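Local structure of malonyl CoA-acyl carrier protein transacylase (Bartonella henselae, 3QAT) at residues E45-S48 with D49-E53; E187-Q191 with K192-R196; E247-V250 with S251-Q255; K285-T288 with G289-R292; E307-E310 with A311-V315. The protein probably transfers the malonyl group from malonyl-CoA to acyl carrier protein, supplying the chain-extension unit for fatty acid biosynthesis. All blocks are in the same frame, centred on the assembly; numbering follows the deposited sequence. Where two conformers were deposited one is given.

Interaction 1: residues E45-S48 with D49-E53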
loop_
_atom_site.group_PDB
_atom_site.type_symbol
_atom_site.label_atom_id
_atom_site.label_comp_id
_atom_site.label_asym_id
_atom_site.label_seq_id
_atom_site.Cartn_x
_atom_site.Cartn_y
_atom_site.Cartn_z
ATOM N N GLU A 45 -9.490 -20.586 -1.732
ATOM C CA GLU A 45 -10.711 -19.815 -1.480
ATOM C C GLU A 45 -11.117 -19.097 -2.748
ATOM O O GLU A 45 -10.239 -18.614 -3.457
ATOM C CB GLU A 45 -10.397 -18.716 -0.433
ATOM C CG GLU A 45 -11.623 -18.062 0.177
ATOM C CD GLU A 45 -11.300 -16.755 0.884
ATOM O OE1 GLU A 45 -10.165 -16.234 0.776
ATOM O OE2 GLU A 45 -12.209 -16.245 1.551
ATOM N N LYS A 46 -12.423 -18.967 -2.996
ATOM C CA LYS A 46 -12.897 -18.125 -4.094
ATOM C C LYS A 46 -12.914 -16.641 -3.660
ATOM O O LYS A 46 -13.965 -15.982 -3.609
ATOM C CB LYS A 46 -14.285 -18.558 -4.574
ATOM C CG LYS A 46 -14.296 -19.868 -5.352
ATOM C CD LYS A 46 -13.708 -19.658 -6.758
ATOM C CE LYS A 46 -13.891 -20.887 -7.660
ATOM N NZ LYS A 46 -13.468 -20.594 -9.079
ATOM N N LEU A 47 -11.730 -16.106 -3.371
ATOM C CA LEU A 47 -11.602 -14.693 -3.035
ATOM C C LEU A 47 -12.130 -13.827 -4.167
ATOM O O LEU A 47 -12.745 -12.773 -3.913
ATOM C CB LEU A 47 -10.125 -14.365 -2.746
ATOM C CG LEU A 47 -9.838 -12.885 -2.466
ATOM C CD1 LEU A 47 -10.573 -12.344 -1.196
ATOM C CD2 LEU A 47 -8.309 -12.627 -2.392
ATOM N N SER A 48 -11.905 -14.270 -5.408
ATOM C CA SER A 48 -12.355 -13.501 -6.560
ATOM C C SER A 48 -13.866 -13.204 -6.536
ATOM O O SER A 48 -14.296 -12.167 -7.033
ATOM C CB SER A 48 -11.958 -14.211 -7.871
ATOM O OG SER A 48 -12.599 -15.493 -7.934
ATOM N N ASP A 49 -14.680 -14.095 -5.954
ATOM C CA ASP A 49 -16.121 -13.814 -5.858
ATOM C C ASP A 49 -16.390 -12.586 -4.973
ATOM O O ASP A 49 -17.280 -11.793 -5.267
ATOM C CB ASP A 49 -16.886 -15.024 -5.338
ATOM C CG ASP A 49 -17.083 -16.107 -6.399
ATOM O OD1 ASP A 49 -17.055 -15.804 -7.611
ATOM O OD2 ASP A 49 -17.323 -17.263 -5.999
ATOM N N ILE A 50 -15.634 -12.453 -3.886
ATOM C CA ILE A 50 -15.740 -11.289 -3.001
ATOM C C ILE A 50 -15.233 -10.033 -3.727
ATOM O O ILE A 50 -15.850 -8.970 -3.663
ATOM C CB ILE A 50 -14.949 -11.533 -1.699
ATOM C CG1 ILE A 50 -15.569 -12.685 -0.897
ATOM C CG2 ILE A 50 -14.833 -10.243 -0.859
ATOM C CD1 ILE A 50 -14.609 -13.235 0.206
ATOM N N ILE A 51 -14.104 -10.159 -4.432
ATOM C CA ILE A 51 -13.599 -9.055 -5.236
ATOM C C ILE A 51 -14.640 -8.544 -6.235
ATOM O O ILE A 51 -14.869 -7.331 -6.320
ATOM C CB ILE A 51 -12.300 -9.438 -5.961
ATOM C CG1 ILE A 51 -11.265 -9.929 -4.937
ATOM C CG2 ILE A 51 -11.765 -8.255 -6.786
ATOM C CD1 ILE A 51 -9.891 -10.333 -5.572
ATOM N N PHE A 52 -15.269 -9.458 -6.966
ATOM C CA PHE A 52 -16.131 -9.043 -8.080
ATOM C C PHE A 52 -17.564 -8.681 -7.672
ATOM O O PHE A 52 -18.198 -7.869 -8.350
ATOM C CB PHE A 52 -16.174 -10.118 -9.171
ATOM C CG PHE A 52 -14.815 -10.470 -9.769
ATOM C CD1 PHE A 52 -13.762 -9.540 -9.821
ATOM C CD2 PHE A 52 -14.625 -11.731 -10.336
ATOM C CE1 PHE A 52 -12.522 -9.887 -10.387
ATOM C CE2 PHE A 52 -13.403 -12.083 -10.901
ATOM C CZ PHE A 52 -12.343 -11.161 -10.934
ATOM N N GLU A 53 -18.048 -9.230 -6.560
ATOM C CA GLU A 53 -19.452 -9.052 -6.168
ATOM C C GLU A 53 -19.679 -8.582 -4.736
ATOM O O GLU A 53 -20.830 -8.305 -4.333
ATOM C CB GLU A 53 -20.210 -10.353 -6.385
ATOM C CG GLU A 53 -20.298 -10.806 -7.824
ATOM C CD GLU A 53 -21.160 -12.050 -7.981
ATOM O OE1 GLU A 53 -22.363 -11.994 -7.657
ATOM O OE2 GLU A 53 -20.633 -13.083 -8.433
HETATM O O HOH W 1 -14.877 -15.773 -9.292
#

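Interaction 2: residues E187-Q191 with K192-R196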
loop_
_atom_site.group_PDB
_atom_site.type_symbol
_atom_site.label_atom_id
_atom_site.label_comp_id
_atom_site.label_asym_id
_atom_site.label_seq_id
_atom_site.Cartn_x
_atom_site.Cartn_y
_atom_site.Cartn_z
ATOM N N GLU A 187 -9.661 15.627 18.871
ATOM C CA GLU A 187 -10.142 16.856 19.530
ATOM C C GLU A 187 -9.083 17.952 19.446
ATOM O O GLU A 187 -9.394 19.084 19.036
ATOM C CB GLU A 187 -10.507 16.573 20.988
ATOM C CG GLU A 187 -11.689 15.631 21.133
ATOM C CD GLU A 187 -11.847 15.082 22.549
ATOM O OE1 GLU A 187 -11.011 15.394 23.429
ATOM O OE2 GLU A 187 -12.816 14.320 22.780
ATOM N N VAL A 188 -7.836 17.603 19.781
ATOM C CA VAL A 188 -6.737 18.569 19.758
ATOM C C VAL A 188 -6.456 19.073 18.338
ATOM O O VAL A 188 -6.297 20.270 18.095
ATOM C CB VAL A 188 -5.460 18.015 20.411
ATOM C CG1 VAL A 188 -4.339 19.055 20.343
ATOM C CG2 VAL A 188 -5.728 17.638 21.883
ATOM N N ALA A 189 -6.432 18.156 17.369
ATOM C CA ALA A 189 -6.222 18.562 15.981
ATOM C C ALA A 189 -7.268 19.558 15.492
ATOM O O ALA A 189 -6.936 20.541 14.800
ATOM C CB ALA A 189 -6.209 17.334 15.072
ATOM N N SER A 190 -8.535 19.291 15.835
ATOM C CA SER A 190 -9.654 20.167 15.499
ATOM C C SER A 190 -9.477 21.544 16.150
ATOM O O SER A 190 -9.681 22.576 15.511
ATOM C CB SER A 190 -10.961 19.535 15.982
ATOM O OG SER A 190 -12.072 20.296 15.559
ATOM N N GLN A 191 -9.098 21.544 17.425
ATOM C CA GLN A 191 -8.861 22.800 18.167
ATOM C C GLN A 191 -7.746 23.605 17.516
ATOM O O GLN A 191 -7.847 24.821 17.356
ATOM C CB GLN A 191 -8.533 22.503 19.640
ATOM C CG GLN A 191 -8.022 23.735 20.436
ATOM C CD GLN A 191 -6.510 23.836 20.449
ATOM O OE1 GLN A 191 -5.929 24.822 19.954
ATOM N NE2 GLN A 191 -5.859 22.837 21.020
ATOM N N LYS A 192 -6.687 22.917 17.100
ATOM C CA LYS A 192 -5.564 23.590 16.427
ATOM C C LYS A 192 -5.842 24.064 15.010
ATOM O O LYS A 192 -4.985 24.702 14.398
ATOM C CB LYS A 192 -4.333 22.685 16.418
ATOM C CG LYS A 192 -3.740 22.484 17.788
ATOM C CD LYS A 192 -2.421 21.702 17.692
ATOM C CE LYS A 192 -1.756 21.563 19.044
ATOM N NZ LYS A 192 -1.102 22.824 19.521
ATOM N N GLY A 193 -7.021 23.758 14.491
ATOM C CA GLY A 193 -7.458 24.279 13.196
ATOM C C GLY A 193 -7.250 23.344 12.022
ATOM O O GLY A 193 -7.219 23.790 10.875
ATOM N N ALA A 194 -7.132 22.046 12.292
ATOM C CA ALA A 194 -7.058 21.098 11.184
ATOM C C ALA A 194 -8.237 21.324 10.256
ATOM O O ALA A 194 -9.357 21.573 10.729
ATOM C CB ALA A 194 -7.063 19.675 11.694
ATOM N N LYS A 195 -7.997 21.233 8.940
ATOM C CA LYS A 195 -9.085 21.343 7.979
ATOM C C LYS A 195 -10.033 20.150 8.104
ATOM O O LYS A 195 -11.244 20.310 7.972
ATOM C CB LYS A 195 -8.560 21.492 6.544
ATOM C CG LYS A 195 -7.767 22.785 6.303
ATOM C CD LYS A 195 -8.482 24.004 6.904
ATOM C CE LYS A 195 -8.164 25.298 6.165
ATOM N NZ LYS A 195 -9.110 25.541 5.032
ATOM N N ARG A 196 -9.471 18.977 8.388
ATOM C CA ARG A 196 -10.244 17.754 8.604
ATOM C C ARG A 196 -9.605 16.993 9.747
ATOM O O ARG A 196 -8.385 16.923 9.825
ATOM C CB ARG A 196 -10.205 16.865 7.353
ATOM C CG ARG A 196 -10.705 15.421 7.608
ATOM C CD ARG A 196 -10.683 14.568 6.355
ATOM N NE ARG A 196 -11.427 15.219 5.278
ATOM C CZ ARG A 196 -11.513 14.765 4.032
ATOM N NH1 ARG A 196 -10.895 13.634 3.675
ATOM N NH2 ARG A 196 -12.208 15.460 3.130
HETATM O O HOH W 2 -10.356 22.884 12.923
#

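Interaction 3: residues E247-V250 with S251-Q255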
loop_
_atom_site.group_PDB
_atom_site.type_symbol
_atom_site.label_atom_id
_atom_site.label_comp_id
_atom_site.label_asym_id
_atom_site.label_seq_id
_atom_site.Cartn_x
_atom_site.Cartn_y
_atom_site.Cartn_z
ATOM N N GLU A 247 17.488 -9.763 2.096
ATOM C CA GLU A 247 17.526 -9.893 3.554
ATOM C C GLU A 247 17.147 -8.582 4.245
ATOM O O GLU A 247 16.391 -8.562 5.235
ATOM C CB GLU A 247 18.910 -10.344 4.026
ATOM C CG GLU A 247 19.239 -11.786 3.679
ATOM C CD GLU A 247 20.638 -12.199 4.116
ATOM O OE1 GLU A 247 21.305 -11.432 4.851
ATOM O OE2 GLU A 247 21.071 -13.301 3.720
ATOM N N ARG A 248 17.690 -7.478 3.744
ATOM C CA ARG A 248 17.341 -6.175 4.304
ATOM C C ARG A 248 15.878 -5.840 4.018
ATOM O O ARG A 248 15.188 -5.325 4.888
ATOM C CB ARG A 248 18.217 -5.064 3.747
ATOM C CG ARG A 248 17.861 -3.725 4.352
ATOM C CD ARG A 248 18.961 -2.728 4.162
ATOM N NE ARG A 248 18.419 -1.377 4.139
ATOM C CZ ARG A 248 18.179 -0.632 5.219
ATOM N NH1 ARG A 248 18.428 -1.103 6.442
ATOM N NH2 ARG A 248 17.709 0.593 5.080
ATOM N N ILE A 249 15.425 -6.138 2.807
ATOM C CA ILE A 249 14.008 -5.906 2.442
ATOM C C ILE A 249 13.068 -6.656 3.403
ATOM O O ILE A 249 12.081 -6.075 3.850
ATOM C CB ILE A 249 13.736 -6.261 0.977
ATOM C CG1 ILE A 249 14.376 -5.199 0.075
ATOM C CG2 ILE A 249 12.225 -6.405 0.694
ATOM C CD1 ILE A 249 14.499 -5.590 -1.396
ATOM N N VAL A 250 13.386 -7.908 3.747
ATOM C CA VAL A 250 12.568 -8.634 4.731
ATOM C C VAL A 250 12.525 -7.873 6.056
ATOM O O VAL A 250 11.449 -7.694 6.648
ATOM C CB VAL A 250 13.047 -10.111 4.927
ATOM C CG1 VAL A 250 12.576 -10.692 6.280
ATOM C CG2 VAL A 250 12.573 -10.954 3.758
ATOM N N SER A 251 13.681 -7.378 6.521
ATOM C CA SER A 251 13.725 -6.667 7.785
ATOM C C SER A 251 12.854 -5.402 7.729
ATOM O O SER A 251 12.113 -5.104 8.664
ATOM C CB SER A 251 15.175 -6.330 8.144
ATOM O OG SER A 251 15.233 -5.539 9.310
ATOM N N LEU A 252 12.938 -4.691 6.617
ATOM C CA LEU A 252 12.160 -3.466 6.421
ATOM C C LEU A 252 10.659 -3.707 6.303
ATOM O O LEU A 252 9.890 -2.870 6.763
ATOM C CB LEU A 252 12.664 -2.689 5.211
ATOM C CG LEU A 252 14.099 -2.162 5.291
ATOM C CD1 LEU A 252 14.518 -1.739 3.896
ATOM C CD2 LEU A 252 14.226 -0.983 6.276
ATOM N N LEU A 253 10.269 -4.841 5.706
ATOM C CA LEU A 253 8.831 -5.231 5.696
ATOM C C LEU A 253 8.305 -5.497 7.120
ATOM O O LEU A 253 7.162 -5.121 7.446
ATOM C CB LEU A 253 8.594 -6.449 4.806
ATOM C CG LEU A 253 8.826 -6.250 3.305
ATOM C CD1 LEU A 253 8.690 -7.600 2.626
ATOM C CD2 LEU A 253 7.796 -5.282 2.724
ATOM N N VAL A 254 9.132 -6.122 7.963
ATOM C CA VAL A 254 8.750 -6.348 9.355
ATOM C C VAL A 254 8.631 -5.014 10.117
ATOM O O VAL A 254 7.638 -4.768 10.840
ATOM C CB VAL A 254 9.745 -7.321 10.050
ATOM C CG1 VAL A 254 9.441 -7.425 11.542
ATOM C CG2 VAL A 254 9.685 -8.722 9.408
ATOM N N GLN A 255 9.641 -4.152 9.960
ATOM C CA GLN A 255 9.635 -2.835 10.599
ATOM C C GLN A 255 8.440 -1.985 10.149
ATOM O O GLN A 255 7.871 -1.211 10.935
ATOM C CB GLN A 255 10.922 -2.090 10.263
ATOM C CG GLN A 255 12.179 -2.699 10.863
ATOM C CD GLN A 255 13.439 -2.052 10.297
ATOM O OE1 GLN A 255 13.523 -0.826 10.178
ATOM N NE2 GLN A 255 14.414 -2.873 9.934
#

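Interaction 4: residues K285-T288 with G289-R292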
loop_
_atom_site.group_PDB
_atom_site.type_symbol
_atom_site.label_atom_id
_atom_site.label_comp_id
_atom_site.label_asym_id
_atom_site.label_seq_id
_atom_site.Cartn_x
_atom_site.Cartn_y
_atom_site.Cartn_z
ATOM N N LYS A 285 -7.594 5.594 -7.955
ATOM C CA LYS A 285 -6.764 6.752 -8.288
ATOM C C LYS A 285 -6.246 7.436 -7.034
ATOM O O LYS A 285 -5.891 8.620 -7.068
ATOM C CB LYS A 285 -7.498 7.728 -9.233
ATOM C CG LYS A 285 -8.828 8.151 -8.766
ATOM C CD LYS A 285 -9.481 9.117 -9.772
ATOM C CE LYS A 285 -9.918 8.435 -11.046
ATOM N NZ LYS A 285 -10.521 9.470 -11.963
ATOM N N VAL A 286 -6.173 6.675 -5.932
ATOM C CA VAL A 286 -5.774 7.246 -4.643
ATOM C C VAL A 286 -4.320 7.772 -4.643
ATOM O O VAL A 286 -4.083 8.936 -4.271
ATOM C CB VAL A 286 -5.967 6.245 -3.484
ATOM C CG1 VAL A 286 -5.466 6.861 -2.159
ATOM C CG2 VAL A 286 -7.452 5.885 -3.379
ATOM N N LEU A 287 -3.369 6.947 -5.094
ATOM C CA LEU A 287 -1.972 7.414 -5.085
ATOM C C LEU A 287 -1.752 8.547 -6.064
ATOM O O LEU A 287 -0.936 9.455 -5.798
ATOM C CB LEU A 287 -0.973 6.271 -5.361
ATOM C CG LEU A 287 -1.064 5.115 -4.365
ATOM C CD1 LEU A 287 -0.004 4.056 -4.736
ATOM C CD2 LEU A 287 -0.846 5.605 -2.920
ATOM N N THR A 288 -2.457 8.508 -7.194
ATOM C CA THR A 288 -2.356 9.566 -8.205
ATOM C C THR A 288 -2.822 10.907 -7.627
ATOM O O THR A 288 -2.185 11.955 -7.872
ATOM C CB THR A 288 -3.132 9.133 -9.464
ATOM O OG1 THR A 288 -2.502 7.970 -10.016
ATOM C CG2 THR A 288 -3.149 10.256 -10.536
ATOM N N GLY A 289 -3.904 10.875 -6.843
ATOM C CA GLY A 289 -4.407 12.084 -6.149
ATOM C C GLY A 289 -3.345 12.661 -5.215
ATOM O O GLY A 289 -3.090 13.878 -5.220
ATOM N N LEU A 290 -2.681 11.791 -4.458
ATOM C CA LEU A 290 -1.609 12.224 -3.568
ATOM C C LEU A 290 -0.420 12.803 -4.348
ATOM O O LEU A 290 0.114 13.837 -3.961
ATOM C CB LEU A 290 -1.135 11.084 -2.666
ATOM C CG LEU A 290 -2.142 10.503 -1.683
ATOM C CD1 LEU A 290 -1.587 9.279 -0.962
ATOM C CD2 LEU A 290 -2.542 11.579 -0.649
ATOM N N ALA A 291 -0.016 12.117 -5.417
ATOM C CA ALA A 291 1.185 12.539 -6.188
ATOM C C ALA A 291 0.996 13.952 -6.712
ATOM O O ALA A 291 1.919 14.777 -6.634
ATOM C CB ALA A 291 1.496 11.581 -7.344
ATOM N N ARG A 292 -0.203 14.245 -7.215
ATOM C CA ARG A 292 -0.488 15.569 -7.771
ATOM C C ARG A 292 -0.472 16.687 -6.726
ATOM O O ARG A 292 -0.157 17.854 -7.058
ATOM C CB ARG A 292 -1.798 15.545 -8.572
ATOM C CG ARG A 292 -1.697 14.651 -9.808
ATOM C CD ARG A 292 -2.931 14.735 -10.702
ATOM N NE ARG A 292 -2.787 13.849 -11.856
ATOM C CZ ARG A 292 -3.794 13.184 -12.417
ATOM N NH1 ARG A 292 -5.027 13.290 -11.913
ATOM N NH2 ARG A 292 -3.571 12.388 -13.462
#

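Interaction 5: residues E307-E310 with A311-V315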
loop_
_atom_site.group_PDB
_atom_site.type_symbol
_atom_site.label_atom_id
_atom_site.label_comp_id
_atom_site.label_asym_id
_atom_site.label_seq_id
_atom_site.Cartn_x
_atom_site.Cartn_y
_atom_site.Cartn_z
ATOM N N GLU A 307 -7.383 0.697 -21.795
ATOM C CA GLU A 307 -7.041 1.980 -22.399
ATOM C C GLU A 307 -5.827 2.596 -21.694
ATOM O O GLU A 307 -4.884 3.074 -22.339
ATOM C CB GLU A 307 -8.248 2.941 -22.318
ATOM C CG GLU A 307 -9.478 2.531 -23.152
ATOM C CD GLU A 307 -10.192 1.226 -22.736
ATOM O OE1 GLU A 307 -10.198 0.850 -21.527
ATOM O OE2 GLU A 307 -10.756 0.559 -23.652
ATOM N N GLU A 308 -5.855 2.577 -20.363
ATOM C CA GLU A 308 -4.749 3.109 -19.585
ATOM C C GLU A 308 -3.491 2.275 -19.727
ATOM O O GLU A 308 -2.392 2.814 -19.699
ATOM C CB GLU A 308 -5.143 3.208 -18.093
ATOM C CG GLU A 308 -6.134 4.340 -17.842
ATOM C CD GLU A 308 -6.633 4.373 -16.412
ATOM O OE1 GLU A 308 -6.619 3.302 -15.756
ATOM O OE2 GLU A 308 -7.051 5.470 -15.949
ATOM N N ILE A 309 -3.650 0.960 -19.853
ATOM C CA ILE A 309 -2.501 0.097 -20.145
ATOM C C ILE A 309 -1.850 0.499 -21.484
ATOM O O ILE A 309 -0.632 0.692 -21.554
ATOM C CB ILE A 309 -2.894 -1.400 -20.130
ATOM C CG1 ILE A 309 -3.109 -1.860 -18.678
ATOM C CG2 ILE A 309 -1.830 -2.252 -20.838
ATOM C CD1 ILE A 309 -3.959 -3.126 -18.574
ATOM N N GLU A 310 -2.659 0.664 -22.515
ATOM C CA GLU A 310 -2.140 1.099 -23.823
ATOM C C GLU A 310 -1.388 2.434 -23.722
ATOM O O GLU A 310 -0.282 2.556 -24.257
ATOM C CB GLU A 310 -3.255 1.153 -24.893
ATOM C CG GLU A 310 -3.874 -0.204 -25.263
ATOM C CD GLU A 310 -2.896 -1.171 -25.922
ATOM O OE1 GLU A 310 -1.846 -0.733 -26.449
ATOM O OE2 GLU A 310 -3.190 -2.386 -25.928
ATOM N N ALA A 311 -1.962 3.403 -22.994
ATOM C CA ALA A 311 -1.355 4.722 -22.828
ATOM C C ALA A 311 -0.025 4.628 -22.083
ATOM O O ALA A 311 0.960 5.266 -22.475
ATOM C CB ALA A 311 -2.323 5.675 -22.113
ATOM N N ALA A 312 0.017 3.807 -21.023
ATOM C CA ALA A 312 1.240 3.646 -20.243
ATOM C C ALA A 312 2.351 3.021 -21.102
ATOM O O ALA A 312 3.513 3.448 -21.037
ATOM C CB ALA A 312 0.966 2.782 -18.981
ATOM N N LEU A 313 1.995 2.039 -21.926
ATOM C CA LEU A 313 2.985 1.394 -22.786
ATOM C C LEU A 313 3.587 2.391 -23.798
ATOM O O LEU A 313 4.784 2.344 -24.077
ATOM C CB LEU A 313 2.370 0.198 -23.512
ATOM C CG LEU A 313 2.000 -0.969 -22.598
ATOM C CD1 LEU A 313 1.114 -1.966 -23.315
ATOM C CD2 LEU A 313 3.250 -1.666 -22.020
ATOM N N ARG A 314 2.759 3.303 -24.298
ATOM C CA ARG A 314 3.233 4.377 -25.187
ATOM C C ARG A 314 4.178 5.361 -24.477
ATOM O O ARG A 314 5.214 5.749 -25.028
ATOM C CB ARG A 314 2.036 5.116 -25.784
ATOM C CG ARG A 314 1.150 4.217 -26.661
ATOM C CD ARG A 314 0.122 5.000 -27.495
ATOM N NE ARG A 314 -0.496 6.116 -26.770
ATOM C CZ ARG A 314 -1.700 6.094 -26.187
ATOM N NH1 ARG A 314 -2.469 5.002 -26.236
ATOM N NH2 ARG A 314 -2.138 7.190 -25.553
ATOM N N VAL A 315 3.816 5.769 -23.260
ATOM C CA VAL A 315 4.642 6.688 -22.487
ATOM C C VAL A 315 6.009 6.047 -22.171
ATOM O O VAL A 315 7.045 6.724 -22.209
ATOM C CB VAL A 315 3.888 7.135 -21.189
ATOM C CG1 VAL A 315 4.795 7.893 -20.226
ATOM C CG2 VAL A 315 2.667 7.978 -21.553
HETATM O O HOH W 3 -4.918 4.379 -24.821
HETATM O O HOH W 4 -1.860 2.305 -28.003
#

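Interaction 1: residues E45-S48 with D49-E53
L47 and I51 meet one turn apart at the start of the short helix 47-53, where an inverse gamma turn centred on K46 swings the chain into its first helical turn. The two side chains slant across each other, L47 CG against I51 CD1 at 4.0 Å, and lie between helices 30-43 and 62-82. L47 sends CG anti to its own nitrogen (chi1 176°), which tips its branches toward I51 although CB starts off the other way. In one of its two conformers, E45 comes in at nearly a right angle to I50, its OE2 4.1 Å from I50 CD1, while its OE1 forms a salt bridge with R121. On the outer side K46 CB rests on the carboxylate of D49, 3.6 Å from OD2; K46 NZ is 6.0 Å from that oxygen, too far for a salt bridge. The ring of F52 sits with one face over S48 O, the same oxygen that accepts the F52 N-H at 2.9 Å, and meets the ring of F36, the planes at about 55°. S48 OG is hydrogen-bonded to D40, and a water donates to it at 2.7 Å while donating its second hydrogen to D49 OD1 at 2.8 Å.

Interaction 2: residues E187-Q191 with K192-R196
K192 turns CG anti to its carbonyl carbon (chi1 -69°) and runs extended to CE before bending at the last torsion, a course that lays its chain beside V188, whose CG1 stands anti to the backbone nitrogen. The two side chains keep a common direction, with K192 CE 3.8 Å from V188 CG1, and I152 of helix 146-155 touches both. Q191, bent at its second torsion, folds its amide back over the start of K192, where Q191 NE2 comes to 3.9 Å from K192 CG. Here helix 179-191 ends in a Schellman motif. G193 takes up positive phi (97°), a conformation in which a CB would press on the preceding carbonyl oxygen. Two bonds reach back into the last turn: A194 N to A189 O at 2.9 Å, and G193 N to S190 O at 3.1 Å. The reversal brings A194 CB to 4.2 Å from A189 CB, and L144 touches both methyls. Beyond it, K195 and R196 form a classic beta bulge opposite I142 as strand 196-200 begins. A water bridges the turn, donating to S190 O and to A194 O, each at 2.7 Å.

Interaction 3: residues E247-V250 with S251-Q255
R248 reaches over L252 one turn further along helix 246-258, an i to i+4 pair on an amphipathic helix. From CB the chain leaves with CG anti to the backbone nitrogen (chi1 -179°) and stays extended as far as NE, which carries it across L252 at a slant. CG meets L252 CD1 at 3.9 Å; NE lies at the same distance from that methyl. At the tip the guanidinium offers one face to the leucine: CD1 stands 3.8 Å above the plane, displaced toward the rim, while NH2 lies 4.0 Å from L252 CD2. CD1 thus covers part of one face, and NE makes a salt bridge with E243, which touches L252 as well, a bond that likely steadies the arginine head. In the backbone of this pair, L252 N donates to R248 O at 2.9 Å. I249 and L253 form the corresponding pair on the buried side, I249 CG2 to L253 CD1 at 4.2 Å, and both lean on L105 of helix 100-107. V250 and L253 face L222 of helix 212-224. Further along, the side-chain amide of Q255 turns back on the preceding turn, where, in one of the two conformers of S251, its NE2 donates to S251 OG at 2.9 Å with the hydroxyl oxygen close to the amide plane.

Interaction 4: residues K285-T288 with G289-R292
L287 O receives the N-H of A291 at 2.8 Å, the shortest of four successive i to i+4 backbone bonds that begin with K285, the N-cap residue, and end at R292 N on T288 O. Beside this ladder, T288 and R292 extend next to each other in the same direction. T288 holds CG2 anti to its backbone nitrogen, which directs the methyl at the arginine head; CG2 sits 3.5 Å above the guanidinium plane, over its centre. R292 gets there by an extended chain from CG to NE, its CG passing 3.4 Å from T288 O. Each polar end has a further partner: R292 NH2 donates to A300 O of strand 299-303, and T288 OG1 is hydrogen-bonded to E280. That carboxylate also takes the L287 N-H at the helix start, tying the first turn to the end of strand 275-281. On another side L287 CD2 meets L290 CD1 at 4.2 Å, both leucines lying against W263, while L287 also touches H97, which lies within a GxSxG sequence that resembles a nucleophile elbow. The helix links parallel strands 275-281 and 299-303, the arrangement of a beta-alpha-beta crossover.

Interaction 5: residues E307-E310 with A311-V315
I309 and L313 run alongside each other with their ends on the same side, I309 CG2 3.9 Å from L313 CD1. The leucine also hugs the helix backbone: its CG is 3.3 Å from I309 O, the carbonyl that accepts the L313 N-H at 3.0 Å. On the outer side R314 curls back toward E310. Its chain bends at the third torsion (chi3 -40°), laying the guanidinium over A311, whose CA is 3.4 Å from the plane and displaced toward the rim. No direct salt bridge results, since E310 OE1 and R314 NH1 stay 5.8 Å apart. Instead two waters lie in the guanidinium plane at its edge. One accepts from R314 NH1 at 2.9 Å and donates to E307 O at 2.8 Å, a second donor for that carbonyl besides A311 N. The other links R314 NH1 to E310 OE1, weakly on the glutamate side. Around this first shell, I309 packs on V76, V79 and M80 of helix 62-82, and L313 on L83 and L85. E308 ties the helix to the end of strand 299-303 and the turn after it, OE2 bonded to T302 and OE1 to G304 N. A312 touches V303 and F279. With I309, A312 and L313 buried and E307, E310 and R314 exposed, C-terminal helix 306-316 is amphipathic, covering the parallel sheet on one side and carrying a solvated Glu-Arg pair on the other.

In the fold
The five contacts follow one another along the chain without touching, and all are local to a helix or its end. Interactions 4 and 5 are the nearest pair, with centres 18 Å apart and nearest atoms about 6 Å; their helices 286-294 and 306-316 flank strand 299-303, the edge of the four-stranded parallel sheet. Interaction 3, on helix 246-258, lies across the chain's centre from interaction 4. Interaction 2 leads into strand 196-200 of the separate mixed sheet, its centre 41 Å from that of interaction 5. Interaction 1 sits among outer helices, yet helix 62-82 touches both it and interaction 5, connecting two remote parts of the acyltransferase fold.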